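VP2 (Human bocavirus 3, PDB 5US7) builds, as 60 symmetry-related copies, the T=1 icosahedral shell of a parvovirus whose capsid proteins self-assemble. Local coordinates at residues F63-Q68 and I445-A450; H198-M203 and A325-G330. All blocks are in the same frame, centred on the assembly; numbering follows the deposited sequence.

Contact 1 (F63-Q68 and I445-A450)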
ATOM      1  N   PHE A  63     -32.647  85.518 -45.088  1.00 35.55           N
ATOM      2  CA  PHE A  63     -32.403  85.823 -46.489  1.00 35.55           C
ATOM      3  C   PHE A  63     -33.657  85.557 -47.302  1.00 35.55           C
ATOM      4  O   PHE A  63     -34.617  84.961 -46.818  1.00 35.55           O
ATOM      5  CB  PHE A  63     -31.230  85.018 -47.054  1.00 31.97           C
ATOM      6  CG  PHE A  63     -31.452  83.544 -47.071  1.00 31.97           C
ATOM      7  CD1 PHE A  63     -32.071  82.938 -48.137  1.00 31.97           C
ATOM      8  CD2 PHE A  63     -31.013  82.759 -46.041  1.00 31.97           C
ATOM      9  CE1 PHE A  63     -32.268  81.596 -48.154  1.00 31.97           C
ATOM     10  CE2 PHE A  63     -31.207  81.414 -46.063  1.00 31.97           C
ATOM     11  CZ  PHE A  63     -31.831  80.833 -47.113  1.00 31.97           C
ATOM     12  N   LEU A  64     -33.660  86.024 -48.548  1.00 37.90           N
ATOM     13  CA  LEU A  64     -34.648  85.553 -49.501  1.00 37.90           C
ATOM     14  C   LEU A  64     -34.006  85.414 -50.870  1.00 37.90           C
ATOM     15  O   LEU A  64     -32.984  86.030 -51.166  1.00 37.90           O
ATOM     16  CB  LEU A  64     -35.884  86.456 -49.579  1.00 41.41           C
ATOM     17  CG  LEU A  64     -35.923  87.832 -50.216  1.00 41.41           C
ATOM     18  CD1 LEU A  64     -36.126  87.720 -51.704  1.00 41.41           C
ATOM     19  CD2 LEU A  64     -37.063  88.575 -49.626  1.00 41.41           C
ATOM     20  N   VAL A  65     -34.639  84.595 -51.704  1.00 40.75           N
ATOM     21  CA  VAL A  65     -34.120  84.214 -53.009  1.00 40.75           C
ATOM     22  C   VAL A  65     -35.234  84.387 -54.030  1.00 40.75           C
ATOM     23  O   VAL A  65     -36.354  83.922 -53.807  1.00 40.75           O
ATOM     24  CB  VAL A  65     -33.620  82.761 -53.006  1.00 38.66           C
ATOM     25  CG1 VAL A  65     -33.015  82.407 -54.333  1.00 38.66           C
ATOM     26  CG2 VAL A  65     -32.651  82.532 -51.889  1.00 38.66           C
ATOM     27  N   LYS A  66     -34.935  85.053 -55.135  1.00 45.45           N
ATOM     28  CA  LYS A  66     -35.890  85.295 -56.203  1.00 45.45           C
ATOM     29  C   LYS A  66     -35.709  84.285 -57.336  1.00 45.45           C
ATOM     30  O   LYS A  66     -34.989  83.296 -57.206  1.00 45.45           O
ATOM     31  CB  LYS A  66     -35.750  86.728 -56.702  1.00 51.27           C
ATOM     32  CG  LYS A  66     -36.156  87.764 -55.703  1.00 51.27           C
ATOM     33  CD  LYS A  66     -35.904  89.140 -56.259  1.00 51.27           C
ATOM     34  CE  LYS A  66     -36.305  90.212 -55.272  1.00 51.27           C
ATOM     35  NZ  LYS A  66     -36.004  91.570 -55.797  1.00 51.27           N
ATOM     36  N   ILE A  67     -36.389  84.526 -58.460  1.00 47.84           N
ATOM     37  CA  ILE A  67     -36.303  83.623 -59.605  1.00 47.84           C
ATOM     38  C   ILE A  67     -35.047  83.871 -60.432  1.00 47.84           C
ATOM     39  O   ILE A  67     -34.426  82.919 -60.917  1.00 47.84           O
ATOM     40  CB  ILE A  67     -37.575  83.718 -60.463  1.00 47.83           C
ATOM     41  CG1 ILE A  67     -38.763  83.143 -59.705  1.00 47.83           C
ATOM     42  CG2 ILE A  67     -37.396  82.983 -61.764  1.00 47.83           C
ATOM     43  CD1 ILE A  67     -38.580  81.699 -59.346  1.00 47.83           C
ATOM     44  N   GLN A  68     -34.646  85.131 -60.611  1.00 47.34           N
ATOM     45  CA  GLN A  68     -33.374  85.416 -61.270  1.00 47.34           C
ATOM     46  C   GLN A  68     -33.280  84.922 -62.712  1.00 47.34           C
ATOM     47  O   GLN A  68     -32.818  83.806 -62.945  1.00 47.34           O
ATOM     48  CB  GLN A  68     -32.208  84.838 -60.467  1.00 45.41           C
ATOM     49  CG  GLN A  68     -32.039  85.447 -59.105  1.00 45.41           C
ATOM     50  CD  GLN A  68     -31.919  86.945 -59.163  1.00 45.41           C
ATOM     51  OE1 GLN A  68     -31.343  87.495 -60.093  1.00 45.41           O
ATOM     52  NE2 GLN A  68     -32.460  87.619 -58.163  1.00 45.41           N
ATOM     53  N   ILE A 445     -21.432  79.275 -51.800  1.00 37.13           N
ATOM     54  CA  ILE A 445     -22.651  78.486 -51.700  1.00 37.13           C
ATOM     55  C   ILE A 445     -23.683  79.105 -52.627  1.00 37.13           C
ATOM     56  O   ILE A 445     -24.001  80.290 -52.512  1.00 37.13           O
ATOM     57  CB  ILE A 445     -23.164  78.432 -50.259  1.00 35.76           C
ATOM     58  CG1 ILE A 445     -22.151  77.725 -49.376  1.00 35.76           C
ATOM     59  CG2 ILE A 445     -24.463  77.691 -50.199  1.00 35.76           C
ATOM     60  CD1 ILE A 445     -22.451  77.845 -47.921  1.00 35.76           C
ATOM     61  N   PHE A 446     -24.193  78.308 -53.554  1.00 34.78           N
ATOM     62  CA  PHE A 446     -25.150  78.765 -54.543  1.00 34.78           C
ATOM     63  C   PHE A 446     -26.531  78.244 -54.201  1.00 34.78           C
ATOM     64  O   PHE A 446     -26.683  77.162 -53.635  1.00 34.78           O
ATOM     65  CB  PHE A 446     -24.761  78.302 -55.939  1.00 36.15           C
ATOM     66  CG  PHE A 446     -23.480  78.867 -56.412  1.00 36.15           C
ATOM     67  CD1 PHE A 446     -23.440  80.100 -57.008  1.00 36.15           C
ATOM     68  CD2 PHE A 446     -22.310  78.174 -56.247  1.00 36.15           C
ATOM     69  CE1 PHE A 446     -22.264  80.621 -57.435  1.00 36.15           C
ATOM     70  CE2 PHE A 446     -21.135  78.694 -56.677  1.00 36.15           C
ATOM     71  CZ  PHE A 446     -21.110  79.919 -57.270  1.00 36.15           C
ATOM     72  N   ILE A 447     -27.539  79.030 -54.546  1.00 34.24           N
ATOM     73  CA  ILE A 447     -28.911  78.682 -54.227  1.00 34.24           C
ATOM     74  C   ILE A 447     -29.811  79.250 -55.307  1.00 34.24           C
ATOM     75  O   ILE A 447     -29.564  80.339 -55.826  1.00 34.24           O
ATOM     76  CB  ILE A 447     -29.284  79.198 -52.825  1.00 33.99           C
ATOM     77  CG1 ILE A 447     -30.694  78.785 -52.449  1.00 33.99           C
ATOM     78  CG2 ILE A 447     -29.130  80.689 -52.741  1.00 33.99           C
ATOM     79  CD1 ILE A 447     -30.998  79.020 -51.012  1.00 33.99           C
ATOM     80  N   LYS A 448     -30.845  78.501 -55.667  1.00 35.85           N
ATOM     81  CA  LYS A 448     -31.863  79.034 -56.550  1.00 35.85           C
ATOM     82  C   LYS A 448     -33.174  78.330 -56.266  1.00 35.85           C
ATOM     83  O   LYS A 448     -33.215  77.284 -55.622  1.00 35.85           O
ATOM     84  CB  LYS A 448     -31.530  78.856 -58.022  1.00 35.24           C
ATOM     85  CG  LYS A 448     -31.690  77.454 -58.497  1.00 35.24           C
ATOM     86  CD  LYS A 448     -31.512  77.403 -59.975  1.00 35.24           C
ATOM     87  CE  LYS A 448     -31.712  76.014 -60.483  1.00 35.24           C
ATOM     88  NZ  LYS A 448     -31.552  75.975 -61.953  1.00 35.24           N
ATOM     89  N   MET A 449     -34.248  78.918 -56.769  1.00 40.20           N
ATOM     90  CA  MET A 449     -35.566  78.327 -56.636  1.00 40.20           C
ATOM     91  C   MET A 449     -35.751  77.221 -57.654  1.00 40.20           C
ATOM     92  O   MET A 449     -35.578  77.440 -58.855  1.00 40.20           O
ATOM     93  CB  MET A 449     -36.647  79.387 -56.816  1.00 44.94           C
ATOM     94  CG  MET A 449     -36.641  80.446 -55.758  1.00 44.94           C
ATOM     95  SD  MET A 449     -36.900  79.692 -54.162  1.00 44.94           S
ATOM     96  CE  MET A 449     -35.214  79.660 -53.557  1.00 44.94           C
ATOM     97  N   ALA A 450     -36.101  76.035 -57.172  1.00 42.22           N
ATOM     98  CA  ALA A 450     -36.475  74.954 -58.067  1.00 42.22           C
ATOM     99  C   ALA A 450     -37.580  75.421 -58.996  1.00 42.22           C
ATOM    100  O   ALA A 450     -38.562  76.019 -58.560  1.00 42.22           O
ATOM    101  CB  ALA A 450     -36.931  73.741 -57.264  1.00 40.50           C
TER
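V65, near the end of jelly-roll strand B (54-65), meets I447 and M449 of strand H (445-449) across the core of the parvovirus beta-barrel. Strand B lies in the BIDG sheet, beside strand I (466-482), and strand H in the CHEF sheet, beside strands 96-98 and 156-160. Their short axes pass 8.1 Å apart at 58°, and apolar side chains fill the gap. V65 splits its two methyl groups: CG2 lies 4.0 Å from CD1 of I447, whereas CG1 turns to M449. I447 carries CG1 anti to its backbone N (chi1 -177°), which brings CD1 toward the ring of F63, to end 4.1 Å from its CE1; the two side chains approach from opposite directions. L188 of strand 185-190 touches both V65 and I447, and the F63 ring meets F98 edge-to-face, extending the apolar layer. The charged ends leave this core: K66 NZ hydrogen-bonds N459 OD1 of a neighbouring subunit, and K448 NZ forms a salt bridge with E223. Past the strand, I67 starts away from strand H, yet its CD1 returns to 3.9 Å from M449 CB. M449 is bent at chi2 (-60°) and again at chi3, folding the thioether back so that CE lies against V65, 3.5 Å from its CB and 3.6 Å from its CG1.

Contact 2 (H198-M203 and A325-G330)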
ATOM      1  N   HIS A 198     -14.841  90.913 -74.193  1.00 80.63           N
ATOM      2  CA  HIS A 198     -15.755  91.174 -75.300  1.00 80.63           C
ATOM      3  C   HIS A 198     -15.005  91.688 -76.518  1.00 80.63           C
ATOM      4  O   HIS A 198     -15.230  91.217 -77.636  1.00 80.63           O
ATOM      5  CB  HIS A 198     -16.836  92.151 -74.869  1.00 81.03           C
ATOM      6  CG  HIS A 198     -17.888  92.369 -75.905  1.00 81.03           C
ATOM      7  ND1 HIS A 198     -17.746  93.280 -76.926  1.00 81.03           N
ATOM      8  CD2 HIS A 198     -19.087  91.773 -76.093  1.00 81.03           C
ATOM      9  CE1 HIS A 198     -18.823  93.250 -77.690  1.00 81.03           C
ATOM     10  NE2 HIS A 198     -19.650  92.343 -77.207  1.00 81.03           N
ATOM     11  N   GLU A 199     -14.105  92.642 -76.323  1.00 83.42           N
ATOM     12  CA  GLU A 199     -13.027  92.840 -77.273  1.00 83.42           C
ATOM     13  C   GLU A 199     -12.219  91.557 -77.327  1.00 83.42           C
ATOM     14  O   GLU A 199     -12.291  90.738 -76.415  1.00 83.42           O
ATOM     15  CB  GLU A 199     -12.148  94.005 -76.830  1.00 90.95           C
ATOM     16  CG  GLU A 199     -12.831  95.342 -76.906  1.00 90.95           C
ATOM     17  CD  GLU A 199     -13.107  95.729 -78.329  1.00 90.95           C
ATOM     18  OE1 GLU A 199     -12.203  95.504 -79.148  1.00 90.95           O
ATOM     19  OE2 GLU A 199     -14.209  96.233 -78.634  1.00 90.95           O
ATOM     20  N   LEU A 200     -11.466  91.357 -78.409  1.00 83.46           N
ATOM     21  CA  LEU A 200     -10.801  90.065 -78.544  1.00 83.46           C
ATOM     22  C   LEU A 200     -11.852  88.966 -78.585  1.00 83.46           C
ATOM     23  O   LEU A 200     -12.130  88.360 -77.548  1.00 83.46           O
ATOM     24  CB  LEU A 200      -9.818  89.785 -77.402  1.00 82.26           C
ATOM     25  CG  LEU A 200      -8.391  90.314 -77.353  1.00 82.26           C
ATOM     26  CD1 LEU A 200      -8.374  91.806 -77.172  1.00 82.26           C
ATOM     27  CD2 LEU A 200      -7.670  89.641 -76.206  1.00 82.26           C
ATOM     28  N   ALA A 201     -12.410  88.693 -79.769  1.00 84.20           N
ATOM     29  CA  ALA A 201     -13.714  88.074 -80.014  1.00 84.20           C
ATOM     30  C   ALA A 201     -14.872  89.051 -79.906  1.00 84.20           C
ATOM     31  O   ALA A 201     -15.898  88.736 -79.298  1.00 84.20           O
ATOM     32  CB  ALA A 201     -13.975  86.909 -79.062  1.00 78.07           C
ATOM     33  N   GLU A 202     -14.707  90.236 -80.485  1.00 88.76           N
ATOM     34  CA  GLU A 202     -15.835  91.130 -80.702  1.00 88.76           C
ATOM     35  C   GLU A 202     -16.973  90.375 -81.416  1.00 88.76           C
ATOM     36  O   GLU A 202     -18.081  90.360 -80.887  1.00 88.76           O
ATOM     37  CB  GLU A 202     -15.413  92.376 -81.493  1.00 93.79           C
ATOM     38  CG  GLU A 202     -14.453  93.315 -80.817  1.00 93.79           C
ATOM     39  CD  GLU A 202     -13.941  94.347 -81.795  1.00 93.79           C
ATOM     40  OE1 GLU A 202     -14.069  94.113 -83.012  1.00 93.79           O
ATOM     41  OE2 GLU A 202     -13.454  95.405 -81.365  1.00 93.79           O
ATOM     42  N   MET A 203     -16.763  89.754 -82.587  1.00 93.58           N
ATOM     43  CA  MET A 203     -15.609  89.910 -83.474  1.00 93.58           C
ATOM     44  C   MET A 203     -16.086  90.749 -84.649  1.00 93.58           C
ATOM     45  O   MET A 203     -17.249  90.660 -85.039  1.00 93.58           O
ATOM     46  CB  MET A 203     -15.064  88.567 -83.951  1.00 89.08           C
ATOM     47  CG  MET A 203     -15.958  87.866 -84.946  1.00 89.08           C
ATOM     48  SD  MET A 203     -15.492  86.155 -85.206  1.00 89.08           S
ATOM     49  CE  MET A 203     -16.392  85.389 -83.870  1.00 89.08           C
ATOM     50  N   ALA A 325      -5.470  91.201 -83.720  1.00 95.28           N
ATOM     51  CA  ALA A 325      -6.688  91.080 -82.939  1.00 95.28           C
ATOM     52  C   ALA A 325      -7.730  92.141 -83.261  1.00 95.28           C
ATOM     53  O   ALA A 325      -8.760  92.177 -82.591  1.00 95.28           O
ATOM     54  CB  ALA A 325      -6.363  91.128 -81.446  1.00 93.13           C
ATOM     55  N   ASN A 326      -7.501  92.993 -84.265  1.00 97.43           N
ATOM     56  CA  ASN A 326      -8.424  94.092 -84.536  1.00 97.43           C
ATOM     57  C   ASN A 326      -8.554  94.986 -83.311  1.00 97.43           C
ATOM     58  O   ASN A 326      -7.663  95.792 -83.035  1.00 97.43           O
ATOM     59  CB  ASN A 326      -9.798  93.578 -84.976  1.00 97.85           C
ATOM     60  CG  ASN A 326     -10.698  94.685 -85.487  1.00 97.85           C
ATOM     61  OD1 ASN A 326     -10.224  95.678 -86.038  1.00 97.85           O
ATOM     62  ND2 ASN A 326     -12.001  94.525 -85.297  1.00 97.85           N
ATOM     63  N   ILE A 327      -9.716  94.926 -82.668  1.00 96.91           N
ATOM     64  CA  ILE A 327     -10.084  95.548 -81.382  1.00 96.91           C
ATOM     65  C   ILE A 327     -10.133  97.071 -81.333  1.00 96.91           C
ATOM     66  O   ILE A 327      -9.854  97.654 -80.288  1.00 96.91           O
ATOM     67  CB  ILE A 327      -9.205  95.042 -80.174  1.00 94.58           C
ATOM     68  CG1 ILE A 327      -7.734  95.461 -80.238  1.00 94.58           C
ATOM     69  CG2 ILE A 327      -9.365  93.553 -79.991  1.00 94.58           C
ATOM     70  CD1 ILE A 327      -6.947  95.098 -79.014  1.00 94.58           C
ATOM     71  N   ASN A 328     -10.445  97.709 -82.457  1.00 98.71           N
ATOM     72  CA  ASN A 328     -11.400  98.819 -82.439  1.00 98.71           C
ATOM     73  C   ASN A 328     -11.163  99.830 -81.316  1.00 98.71           C
ATOM     74  O   ASN A 328     -10.184 100.569 -81.310  1.00 98.71           O
ATOM     75  CB  ASN A 328     -12.824  98.265 -82.352  1.00 98.84           C
ATOM     76  CG  ASN A 328     -13.878  99.307 -82.662  1.00 98.84           C
ATOM     77  OD1 ASN A 328     -13.637 100.244 -83.420  1.00 98.84           O
ATOM     78  ND2 ASN A 328     -15.058  99.143 -82.081  1.00 98.84           N
ATOM     79  N   SER A 329     -12.099  99.834 -80.369  1.00 98.71           N
ATOM     80  CA  SER A 329     -12.146 100.801 -79.285  1.00 98.71           C
ATOM     81  C   SER A 329     -10.916 100.686 -78.390  1.00 98.71           C
ATOM     82  O   SER A 329     -10.189  99.692 -78.404  1.00 98.71           O
ATOM     83  CB  SER A 329     -13.411 100.601 -78.454  1.00 97.36           C
ATOM     84  OG  SER A 329     -13.450 101.498 -77.360  1.00 97.36           O
ATOM     85  N   GLY A 330     -10.694 101.734 -77.600  1.00 93.99           N
ATOM     86  CA  GLY A 330      -9.420 101.966 -76.951  1.00 93.99           C
ATOM     87  C   GLY A 330      -9.046 101.040 -75.813  1.00 93.99           C
ATOM     88  O   GLY A 330      -9.641  99.975 -75.632  1.00 93.99           O
TER
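The backbones of two irregular loops draw together at E199 and I327, whose CA atoms are 5.7 Å apart, and at L200 and A325, 6.1 Å apart by CA. This is loop-to-loop packing between jelly-roll insertions, 198-203 between strands E (156-160) and F (228-230), 325-330 between G (236-248) and H (445-449). I327 is the apolar centre. Its CG2, anti to the carbonyl carbon, comes 3.5 Å from L200 CD1, and the two side chains run side by side in the same direction. The rest of the contact is polar. E199, bent at chi2 (-67°), curls its carboxylate against the backbone of I327. E202 instead reaches across with its chain extended beyond CG. Its carboxylate meets both N326 and N328: OE1 stands 3.1 Å from N326 ND2, and OE2 lies beside N328 CB. Both asparagine amides are nearly perpendicular to this carboxylate, with planes 82° apart for N326 and 87° for N328. N326 and N328 are exposed, whereas L200 is buried and also packs on P322. Loop 198-203 follows strand 185-190, and loop 325-330 leads into helix 331-334. Helix 210-215 joins them, with A214 touching A201 and M203, and E210 touching M203 and I327.

How the contacts relate
From the N terminus the chain passes strand 47-50 and runs along strand 54-65 into 63-68, then makes an excursion of 376 residues before 445-450 returns to face it, closing contact 1. Within that excursion it passes strand 185-190, reaches 198-203, and some 120 residues later comes back at 325-330. Contact 2 is nested inside the loop closed by contact 1. The contacts do not touch: their centres are 35 Å apart and their nearest atoms about 21 Å. Contact 1 joins the two sheets of the jelly roll; contact 2, farther from the centre of the particle, joins the loop linking strands 185-190 and 228-230 to the long insertion between strands 236-248 and 445-449.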